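Contact-dependent inhibitor A (Enterobacter cloacae subsp. cloacae, PDB 4NTQ) carries at its C-terminus a toxin, a ribosomal RNase delivered into neighbouring bacteria, here bound to its immunity protein CdiI. Local coordinates at residues L172-R177 with F193-N198; N198-D203 with N211-F216. All blocks are in the same frame, centred on the assembly; numbering follows the deposited sequence.

Overall arrangement
From the N-terminal side of the modelled region, helix 164-170 ends and the chain runs through residues 172-177 into the first strand, 176-178. A long excursion, nearly all loop, brings it back as strand 192-194, and contact 1 closes that loop. The chain then turns tightly through Asp195-Asn198 and enters strand 199-202, the start of contact 2, which closes the next, shorter loop when strand 213-216 returns. The contacts stand in series and share Asn198. Strands 192-194 and 199-202 are neighbours, so together the contacts join the first four strands of a six-stranded antiparallel sheet, while Phe174 against Ile200 and Leu172 against Trp213 link them through side chains.

Contact 1. Residues L172-R177 with F193-N198; sequences LGFDRR and FYDGKN
The ring of Phe174 lies flat against the carboxylate of Asp195, their planes only 7° apart. OD1 of Asp195 sits 3.6 Å above the ring plane over its centre, and the contact runs on to CZ of Phe174, 3.5 Å from Asp195 OD2. At the edge of the same ring, near its plane, the backbone O of Asn198 comes within 3.2 Å of Phe174 CE1. Over the centre of one face of the Tyr194 ring lies the backbone N of Gly196, and the ring stacks with that of Tyr199. CB of Arg176 lies off the edge, near the ring plane, and packs on Tyr194 CB. CG of Phe174 stands beside its backbone N (chi1 -64°), which swings the ring over the turn that follows strand 192-194. That turn is closed by a hydrogen bond from Asp195 N to Asn198 O.

The backbone beneath is the start of an antiparallel pairing marked by a classic beta bulge: Asp175 and Arg176 both face Tyr194. Tyr194 N donates to Arg176 O at 2.9 Å, whereas the return bond from Arg176 N to Tyr194 O is weak at 3.5 Å. Just before the bulge, Gly173 ends helix 164-170 in a Schellman motif and Phe174 centres an inverse gamma turn; its CA makes a bent CA-H...O contact with Tyr194 O. Just past the bulge, Arg177 sends CB to within 3.7 Å of Phe193 CE1. Its extended chain carries the guanidinium away to Asn186, where NH1 bonds the backbone O. From the same turn as Asp195, Lys197 reaches Asp122 of the CdiI chain in a salt bridge.

Contact 2. Residues N198-D203 with N211-F216; sequences NYITPD and NGWKMF
Ile200 stands over one face of the Trp213 indole, with CD1 3.9 Å from the centroid of the six-membered ring and 11° off its normal, a CH-pi contact. CG1 of Ile200 lies between the backbone N and the carbonyl carbon (chi1 52°), with CD1 anti to CA, which brings the methyl over the ring. The edge of the indole meets the Thr201 backbone, while CZ3 of Trp213 touches Pro202 CD at 3.5 Å. The other branch of Ile200, CG2, packs on the CE methyl of selenomethionine Met215.

On the face that bears Tyr199, Thr201 and Phe216, Lys214 bends at chi2 and chi4, taking NZ to Asp203 OD2, a weak hydrogen bond within a salt bridge of 3.0 Å; the stronger partner of NZ is Thr225 OG1. Along the backbone, Tyr199 pairs with Phe216 and Thr201 with Lys214 through two bonds each, while the side chains of Pro202 and Trp213 diverge. Asp203 N adds a bond to Gly212 O, straight at the hydrogen but 46° out of the carbonyl plane.

Tyr199, Thr201, Lys214 and Phe216 meet the CdiI chain; strand 192-194 adjoins strand 199-202, strand 222-226 adjoins strand 213-216, and helix 164-170 packs on Ile200 and Trp213.

Contact 1. Residues L172-R177 with F193-N198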
ATOM      1  N   LEU A 172     -17.881   4.617 -12.874  1.00 73.73           N
ATOM      2  CA  LEU A 172     -17.169   3.443 -13.346  1.00 67.36           C
ATOM      3  C   LEU A 172     -17.797   2.158 -12.810  1.00 67.56           C
ATOM      4  O   LEU A 172     -17.436   1.061 -13.229  1.00 62.15           O
ATOM      5  CB  LEU A 172     -15.700   3.539 -12.952  1.00 58.29           C
ATOM      6  CG  LEU A 172     -14.998   4.571 -13.819  1.00 65.61           C
ATOM      7  CD1 LEU A 172     -13.555   4.798 -13.387  1.00 53.99           C
ATOM      8  CD2 LEU A 172     -15.081   4.114 -15.267  1.00 58.90           C
ATOM      9  N   GLY A 173     -18.748   2.308 -11.891  1.00 69.36           N
ATOM     10  CA  GLY A 173     -19.465   1.178 -11.328  1.00 70.35           C
ATOM     11  C   GLY A 173     -19.120   0.943  -9.872  1.00 69.32           C
ATOM     12  O   GLY A 173     -19.818   0.226  -9.155  1.00 70.76           O
ATOM     13  N   PHE A 174     -18.033   1.567  -9.435  1.00 67.85           N
ATOM     14  CA  PHE A 174     -17.516   1.377  -8.090  1.00 61.02           C
ATOM     15  C   PHE A 174     -18.269   2.252  -7.087  1.00 69.65           C
ATOM     16  O   PHE A 174     -17.762   3.266  -6.617  1.00 66.69           O
ATOM     17  CB  PHE A 174     -16.017   1.660  -8.076  1.00 58.70           C
ATOM     18  CG  PHE A 174     -15.214   0.703  -8.919  1.00 62.48           C
ATOM     19  CD1 PHE A 174     -14.487  -0.321  -8.330  1.00 59.82           C
ATOM     20  CD2 PHE A 174     -15.194   0.819 -10.301  1.00 65.13           C
ATOM     21  CE1 PHE A 174     -13.745  -1.206  -9.105  1.00 51.42           C
ATOM     22  CE2 PHE A 174     -14.462  -0.063 -11.079  1.00 58.55           C
ATOM     23  CZ  PHE A 174     -13.738  -1.079 -10.479  1.00 51.44           C
ATOM     24  N   ASP A 175     -19.487   1.823  -6.765  1.00 78.31           N
ATOM     25  CA  ASP A 175     -20.442   2.596  -5.971  1.00 80.27           C
ATOM     26  C   ASP A 175     -20.088   2.754  -4.503  1.00 76.99           C
ATOM     27  O   ASP A 175     -20.426   3.762  -3.883  1.00 71.24           O
ATOM     28  CB  ASP A 175     -21.819   1.938  -6.047  1.00 89.72           C
ATOM     29  CG  ASP A 175     -22.426   2.017  -7.426  1.00105.16           C
ATOM     30  OD1 ASP A 175     -22.094   2.968  -8.163  1.00110.12           O
ATOM     31  OD2 ASP A 175     -23.241   1.135  -7.770  1.00111.24           O
ATOM     32  N   ARG A 176     -19.438   1.743  -3.942  1.00 66.13           N
ATOM     33  CA  ARG A 176     -19.259   1.672  -2.502  1.00 65.62           C
ATOM     34  C   ARG A 176     -17.930   2.275  -2.061  1.00 61.36           C
ATOM     35  O   ARG A 176     -16.879   1.646  -2.174  1.00 62.27           O
ATOM     36  CB  ARG A 176     -19.401   0.219  -2.020  1.00 74.54           C
ATOM     37  CG  ARG A 176     -19.335   0.021  -0.508  1.00 74.17           C
ATOM     38  CD  ARG A 176     -20.218   1.022   0.224  1.00 83.89           C
ATOM     39  NE  ARG A 176     -21.625   0.906  -0.153  1.00 93.86           N
ATOM     40  CZ  ARG A 176     -22.581   1.747   0.241  1.00 94.83           C
ATOM     41  NH1 ARG A 176     -22.289   2.776   1.026  1.00 93.18           N
ATOM     42  NH2 ARG A 176     -23.833   1.559  -0.153  1.00 96.60           N
ATOM     43  N   ARG A 177     -17.976   3.506  -1.565  1.00 67.35           N
ATOM     44  CA  ARG A 177     -16.788   4.108  -0.989  1.00 63.75           C
ATOM     45  C   ARG A 177     -16.469   3.394   0.308  1.00 57.79           C
ATOM     46  O   ARG A 177     -17.283   3.371   1.223  1.00 69.08           O
ATOM     47  CB  ARG A 177     -17.005   5.588  -0.699  1.00 61.42           C
ATOM     48  CG  ARG A 177     -15.874   6.189   0.128  1.00 75.98           C
ATOM     49  CD  ARG A 177     -16.097   7.660   0.440  1.00 77.78           C
ATOM     50  NE  ARG A 177     -14.904   8.277   1.020  1.00 72.59           N
ATOM     51  CZ  ARG A 177     -14.693   8.424   2.325  1.00 71.45           C
ATOM     52  NH1 ARG A 177     -15.601   8.000   3.198  1.00 65.29           N
ATOM     53  NH2 ARG A 177     -13.571   8.998   2.755  1.00 65.65           N
ATOM     54  N   PHE A 193     -12.577   2.372  -3.501  1.00 45.40           N
ATOM     55  CA  PHE A 193     -13.919   2.262  -4.065  1.00 52.18           C
ATOM     56  C   PHE A 193     -14.207   0.863  -4.616  1.00 57.54           C
ATOM     57  O   PHE A 193     -13.418   0.306  -5.374  1.00 55.20           O
ATOM     58  CB  PHE A 193     -14.150   3.348  -5.122  1.00 54.90           C
ATOM     59  CG  PHE A 193     -13.955   4.747  -4.592  1.00 59.43           C
ATOM     60  CD1 PHE A 193     -15.012   5.444  -4.025  1.00 60.77           C
ATOM     61  CD2 PHE A 193     -12.708   5.351  -4.633  1.00 51.45           C
ATOM     62  CE1 PHE A 193     -14.833   6.722  -3.531  1.00 58.63           C
ATOM     63  CE2 PHE A 193     -12.525   6.632  -4.136  1.00 55.46           C
ATOM     64  CZ  PHE A 193     -13.588   7.317  -3.585  1.00 57.29           C
ATOM     65  N   TYR A 194     -15.356   0.315  -4.231  1.00 56.54           N
ATOM     66  CA  TYR A 194     -15.657  -1.097  -4.434  1.00 59.53           C
ATOM     67  C   TYR A 194     -16.643  -1.350  -5.582  1.00 75.13           C
ATOM     68  O   TYR A 194     -17.649  -0.656  -5.720  1.00 76.44           O
ATOM     69  CB  TYR A 194     -16.209  -1.674  -3.135  1.00 63.53           C
ATOM     70  CG  TYR A 194     -16.338  -3.173  -3.103  1.00 61.56           C
ATOM     71  CD1 TYR A 194     -17.377  -3.774  -2.404  1.00 65.52           C
ATOM     72  CD2 TYR A 194     -15.426  -3.989  -3.755  1.00 60.29           C
ATOM     73  CE1 TYR A 194     -17.510  -5.139  -2.353  1.00 63.53           C
ATOM     74  CE2 TYR A 194     -15.541  -5.367  -3.703  1.00 63.40           C
ATOM     75  CZ  TYR A 194     -16.592  -5.934  -3.003  1.00 64.67           C
ATOM     76  OH  TYR A 194     -16.731  -7.298  -2.942  1.00 62.51           O
ATOM     77  N   ASP A 195     -16.334  -2.361  -6.388  1.00 83.24           N
ATOM     78  CA  ASP A 195     -17.111  -2.728  -7.563  1.00 83.97           C
ATOM     79  C   ASP A 195     -18.208  -3.662  -7.160  1.00 60.94           C
ATOM     80  O   ASP A 195     -19.185  -3.824  -7.875  1.00 64.38           O
ATOM     81  CB  ASP A 195     -16.218  -3.512  -8.532  1.00 55.25           C
ATOM     82  CG  ASP A 195     -16.508  -3.187  -9.967  1.00 72.15           C
ATOM     83  OD1 ASP A 195     -17.347  -2.301 -10.228  1.00 76.83           O
ATOM     84  OD2 ASP A 195     -15.875  -3.791 -10.842  1.00 69.77           O
ATOM     85  N   GLY A 196     -18.015  -4.304  -6.016  1.00 60.17           N
ATOM     86  CA  GLY A 196     -18.671  -5.561  -5.758  1.00 62.56           C
ATOM     87  C   GLY A 196     -17.748  -6.693  -6.180  1.00 66.85           C
ATOM     88  O   GLY A 196     -18.012  -7.852  -5.883  1.00 69.35           O
ATOM     89  N   LYS A 197     -16.666  -6.360  -6.888  1.00 63.96           N
ATOM     90  CA  LYS A 197     -15.633  -7.339  -7.222  1.00 63.32           C
ATOM     91  C   LYS A 197     -14.231  -6.794  -6.918  1.00 63.48           C
ATOM     92  O   LYS A 197     -13.488  -7.366  -6.117  1.00 61.82           O
ATOM     93  CB  LYS A 197     -15.731  -7.759  -8.694  1.00 54.91           C
ATOM     94  CG  LYS A 197     -14.697  -8.822  -9.103  1.00 52.72           C
ATOM     95  CD  LYS A 197     -14.928  -9.352 -10.521  1.00 64.77           C
ATOM     96  CE  LYS A 197     -13.793 -10.256 -10.995  1.00 65.62           C
ATOM     97  NZ  LYS A 197     -13.566 -11.428 -10.106  1.00 64.45           N
ATOM     98  N   ASN A 198     -13.886  -5.680  -7.563  1.00 63.95           N
ATOM     99  CA  ASN A 198     -12.574  -5.054  -7.424  1.00 57.74           C
ATOM    100  C   ASN A 198     -12.597  -3.684  -6.745  1.00 61.49           C
ATOM    101  O   ASN A 198     -13.667  -3.098  -6.531  1.00 59.24           O
ATOM    102  CB  ASN A 198     -11.927  -4.910  -8.797  1.00 55.71           C
ATOM    103  CG  ASN A 198     -11.560  -6.234  -9.395  1.00 58.05           C
ATOM    104  OD1 ASN A 198     -10.946  -7.073  -8.734  1.00 56.10           O
ATOM    105  ND2 ASN A 198     -11.940  -6.443 -10.652  1.00 63.07           N
TER

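Contact 2. Residues N198-D203 with N211-F216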
ATOM      1  N   ASN A 198     -13.886  -5.680  -7.563  1.00 63.95           N
ATOM      2  CA  ASN A 198     -12.574  -5.054  -7.424  1.00 57.74           C
ATOM      3  C   ASN A 198     -12.597  -3.684  -6.745  1.00 61.49           C
ATOM      4  O   ASN A 198     -13.667  -3.098  -6.531  1.00 59.24           O
ATOM      5  CB  ASN A 198     -11.927  -4.910  -8.797  1.00 55.71           C
ATOM      6  CG  ASN A 198     -11.560  -6.234  -9.395  1.00 58.05           C
ATOM      7  OD1 ASN A 198     -10.946  -7.073  -8.734  1.00 56.10           O
ATOM      8  ND2 ASN A 198     -11.940  -6.443 -10.652  1.00 63.07           N
ATOM      9  N   TYR A 199     -11.406  -3.173  -6.435  1.00 51.17           N
ATOM     10  CA  TYR A 199     -11.264  -1.888  -5.759  1.00 46.10           C
ATOM     11  C   TYR A 199     -10.369  -0.933  -6.544  1.00 46.00           C
ATOM     12  O   TYR A 199      -9.344  -1.333  -7.098  1.00 48.33           O
ATOM     13  CB  TYR A 199     -10.677  -2.081  -4.355  1.00 44.71           C
ATOM     14  CG  TYR A 199     -11.408  -3.098  -3.493  1.00 52.23           C
ATOM     15  CD1 TYR A 199     -12.371  -2.699  -2.568  1.00 50.60           C
ATOM     16  CD2 TYR A 199     -11.131  -4.459  -3.599  1.00 45.89           C
ATOM     17  CE1 TYR A 199     -13.030  -3.621  -1.766  1.00 49.89           C
ATOM     18  CE2 TYR A 199     -11.794  -5.386  -2.805  1.00 48.28           C
ATOM     19  CZ  TYR A 199     -12.751  -4.962  -1.899  1.00 45.55           C
ATOM     20  OH  TYR A 199     -13.411  -5.886  -1.123  1.00 52.27           O
ATOM     21  N   ILE A 200     -10.748   0.338  -6.584  1.00 47.11           N
ATOM     22  CA  ILE A 200      -9.886   1.348  -7.178  1.00 40.36           C
ATOM     23  C   ILE A 200      -9.622   2.474  -6.188  1.00 48.82           C
ATOM     24  O   ILE A 200     -10.438   2.731  -5.302  1.00 51.27           O
ATOM     25  CB  ILE A 200     -10.485   1.942  -8.455  1.00 42.38           C
ATOM     26  CG1 ILE A 200     -11.905   2.434  -8.210  1.00 45.41           C
ATOM     27  CG2 ILE A 200     -10.499   0.930  -9.579  1.00 45.99           C
ATOM     28  CD1 ILE A 200     -12.547   3.045  -9.432  1.00 47.81           C
ATOM     29  N   THR A 201      -8.455   3.104  -6.320  1.00 45.07           N
ATOM     30  CA  THR A 201      -8.134   4.357  -5.643  1.00 49.59           C
ATOM     31  C   THR A 201      -7.485   5.217  -6.685  1.00 47.50           C
ATOM     32  O   THR A 201      -6.815   4.694  -7.575  1.00 45.15           O
ATOM     33  CB  THR A 201      -7.076   4.223  -4.529  1.00 50.26           C
ATOM     34  OG1 THR A 201      -5.853   3.717  -5.079  1.00 52.01           O
ATOM     35  CG2 THR A 201      -7.535   3.317  -3.453  1.00 49.56           C
ATOM     36  N   PRO A 202      -7.672   6.540  -6.581  1.00 53.57           N
ATOM     37  CA  PRO A 202      -7.064   7.491  -7.513  1.00 46.77           C
ATOM     38  C   PRO A 202      -5.551   7.409  -7.521  1.00 44.23           C
ATOM     39  O   PRO A 202      -4.913   7.340  -6.467  1.00 43.52           O
ATOM     40  CB  PRO A 202      -7.515   8.855  -6.968  1.00 56.80           C
ATOM     41  CG  PRO A 202      -7.976   8.592  -5.577  1.00 56.30           C
ATOM     42  CD  PRO A 202      -8.549   7.219  -5.614  1.00 56.61           C
ATOM     43  N   ASP A 203      -4.991   7.415  -8.722  1.00 42.95           N
ATOM     44  CA  ASP A 203      -3.553   7.357  -8.902  1.00 48.00           C
ATOM     45  C   ASP A 203      -3.007   8.724  -8.535  1.00 56.66           C
ATOM     46  O   ASP A 203      -3.279   9.715  -9.216  1.00 63.55           O
ATOM     47  CB  ASP A 203      -3.217   6.985 -10.353  1.00 50.38           C
ATOM     48  CG  ASP A 203      -1.754   6.684 -10.557  1.00 67.03           C
ATOM     49  OD1 ASP A 203      -1.328   6.514 -11.721  1.00 72.16           O
ATOM     50  OD2 ASP A 203      -1.023   6.619  -9.555  1.00 76.19           O
ATOM     51  N   ASN A 211      -5.629  11.924 -13.992  1.00 82.57           N
ATOM     52  CA  ASN A 211      -6.711  11.312 -13.232  1.00 71.79           C
ATOM     53  C   ASN A 211      -6.883   9.824 -13.526  1.00 68.86           C
ATOM     54  O   ASN A 211      -7.925   9.397 -14.021  1.00 65.94           O
ATOM     55  CB  ASN A 211      -8.016  12.068 -13.471  1.00 67.88           C
ATOM     56  N   GLY A 212      -5.847   9.044 -13.223  1.00 63.66           N
ATOM     57  CA  GLY A 212      -5.882   7.606 -13.414  1.00 58.36           C
ATOM     58  C   GLY A 212      -6.186   6.840 -12.137  1.00 54.94           C
ATOM     59  O   GLY A 212      -6.472   7.439 -11.106  1.00 41.60           O
ATOM     60  N   TRP A 213      -6.110   5.513 -12.196  1.00 49.22           N
ATOM     61  CA  TRP A 213      -6.480   4.683 -11.052  1.00 44.49           C
ATOM     62  C   TRP A 213      -5.486   3.555 -10.799  1.00 41.36           C
ATOM     63  O   TRP A 213      -4.840   3.067 -11.722  1.00 39.86           O
ATOM     64  CB  TRP A 213      -7.852   4.049 -11.288  1.00 45.82           C
ATOM     65  CG  TRP A 213      -8.989   5.015 -11.452  1.00 50.20           C
ATOM     66  CD1 TRP A 213      -9.530   5.455 -12.625  1.00 49.05           C
ATOM     67  CD2 TRP A 213      -9.745   5.637 -10.405  1.00 49.23           C
ATOM     68  NE1 TRP A 213     -10.565   6.321 -12.373  1.00 51.08           N
ATOM     69  CE2 TRP A 213     -10.721   6.447 -11.018  1.00 52.38           C
ATOM     70  CE3 TRP A 213      -9.692   5.587  -9.008  1.00 44.81           C
ATOM     71  CZ2 TRP A 213     -11.635   7.206 -10.282  1.00 54.81           C
ATOM     72  CZ3 TRP A 213     -10.593   6.338  -8.281  1.00 49.28           C
ATOM     73  CH2 TRP A 213     -11.557   7.135  -8.919  1.00 51.88           C
ATOM     74  N   LYS A 214      -5.367   3.141  -9.543  1.00 37.65           N
ATOM     75  CA  LYS A 214      -4.701   1.882  -9.222  1.00 35.98           C
ATOM     76  C   LYS A 214      -5.818   0.927  -8.845  1.00 40.56           C
ATOM     77  O   LYS A 214      -6.766   1.333  -8.177  1.00 44.78           O
ATOM     78  CB  LYS A 214      -3.724   2.057  -8.057  1.00 37.14           C
ATOM     79  CG  LYS A 214      -2.692   3.154  -8.291  1.00 37.63           C
ATOM     80  CD  LYS A 214      -1.312   2.580  -8.526  1.00 43.51           C
ATOM     81  CE  LYS A 214      -0.276   3.672  -8.820  1.00 43.70           C
ATOM     82  NZ  LYS A 214      -0.020   3.839 -10.287  1.00 43.41           N
HETATM   83  N   MSE A 215      -5.730  -0.327  -9.280  1.00 40.14           N
HETATM   84  CA  MSE A 215      -6.795  -1.284  -8.998  1.00 32.61           C
HETATM   85  C   MSE A 215      -6.282  -2.449  -8.180  1.00 43.65           C
HETATM   86  O   MSE A 215      -5.159  -2.898  -8.377  1.00 44.42           O
HETATM   87  CB  MSE A 215      -7.419  -1.787 -10.293  1.00 40.74           C
HETATM   88  CG  MSE A 215      -8.529  -2.813 -10.109  1.00 36.49           C
HETATM   89 SE   MSE A 215      -9.310  -3.334 -11.822  1.00 54.09          SE
HETATM   90  CE  MSE A 215      -9.633  -1.536 -12.525  1.00 53.35           C
ATOM     91  N   PHE A 216      -7.103  -2.935  -7.255  1.00 35.45           N
ATOM     92  CA  PHE A 216      -6.750  -4.105  -6.465  1.00 36.05           C
ATOM     93  C   PHE A 216      -7.834  -5.174  -6.597  1.00 39.85           C
ATOM     94  O   PHE A 216      -9.022  -4.858  -6.662  1.00 36.87           O
ATOM     95  CB  PHE A 216      -6.558  -3.727  -4.998  1.00 34.69           C
ATOM     96  CG  PHE A 216      -5.504  -2.680  -4.775  1.00 29.82           C
ATOM     97  CD1 PHE A 216      -4.227  -3.037  -4.382  1.00 35.52           C
ATOM     98  CD2 PHE A 216      -5.788  -1.340  -4.963  1.00 32.80           C
ATOM     99  CE1 PHE A 216      -3.251  -2.073  -4.176  1.00 30.23           C
ATOM    100  CE2 PHE A 216      -4.821  -0.369  -4.750  1.00 38.87           C
ATOM    101  CZ  PHE A 216      -3.552  -0.739  -4.354  1.00 36.69           C
TER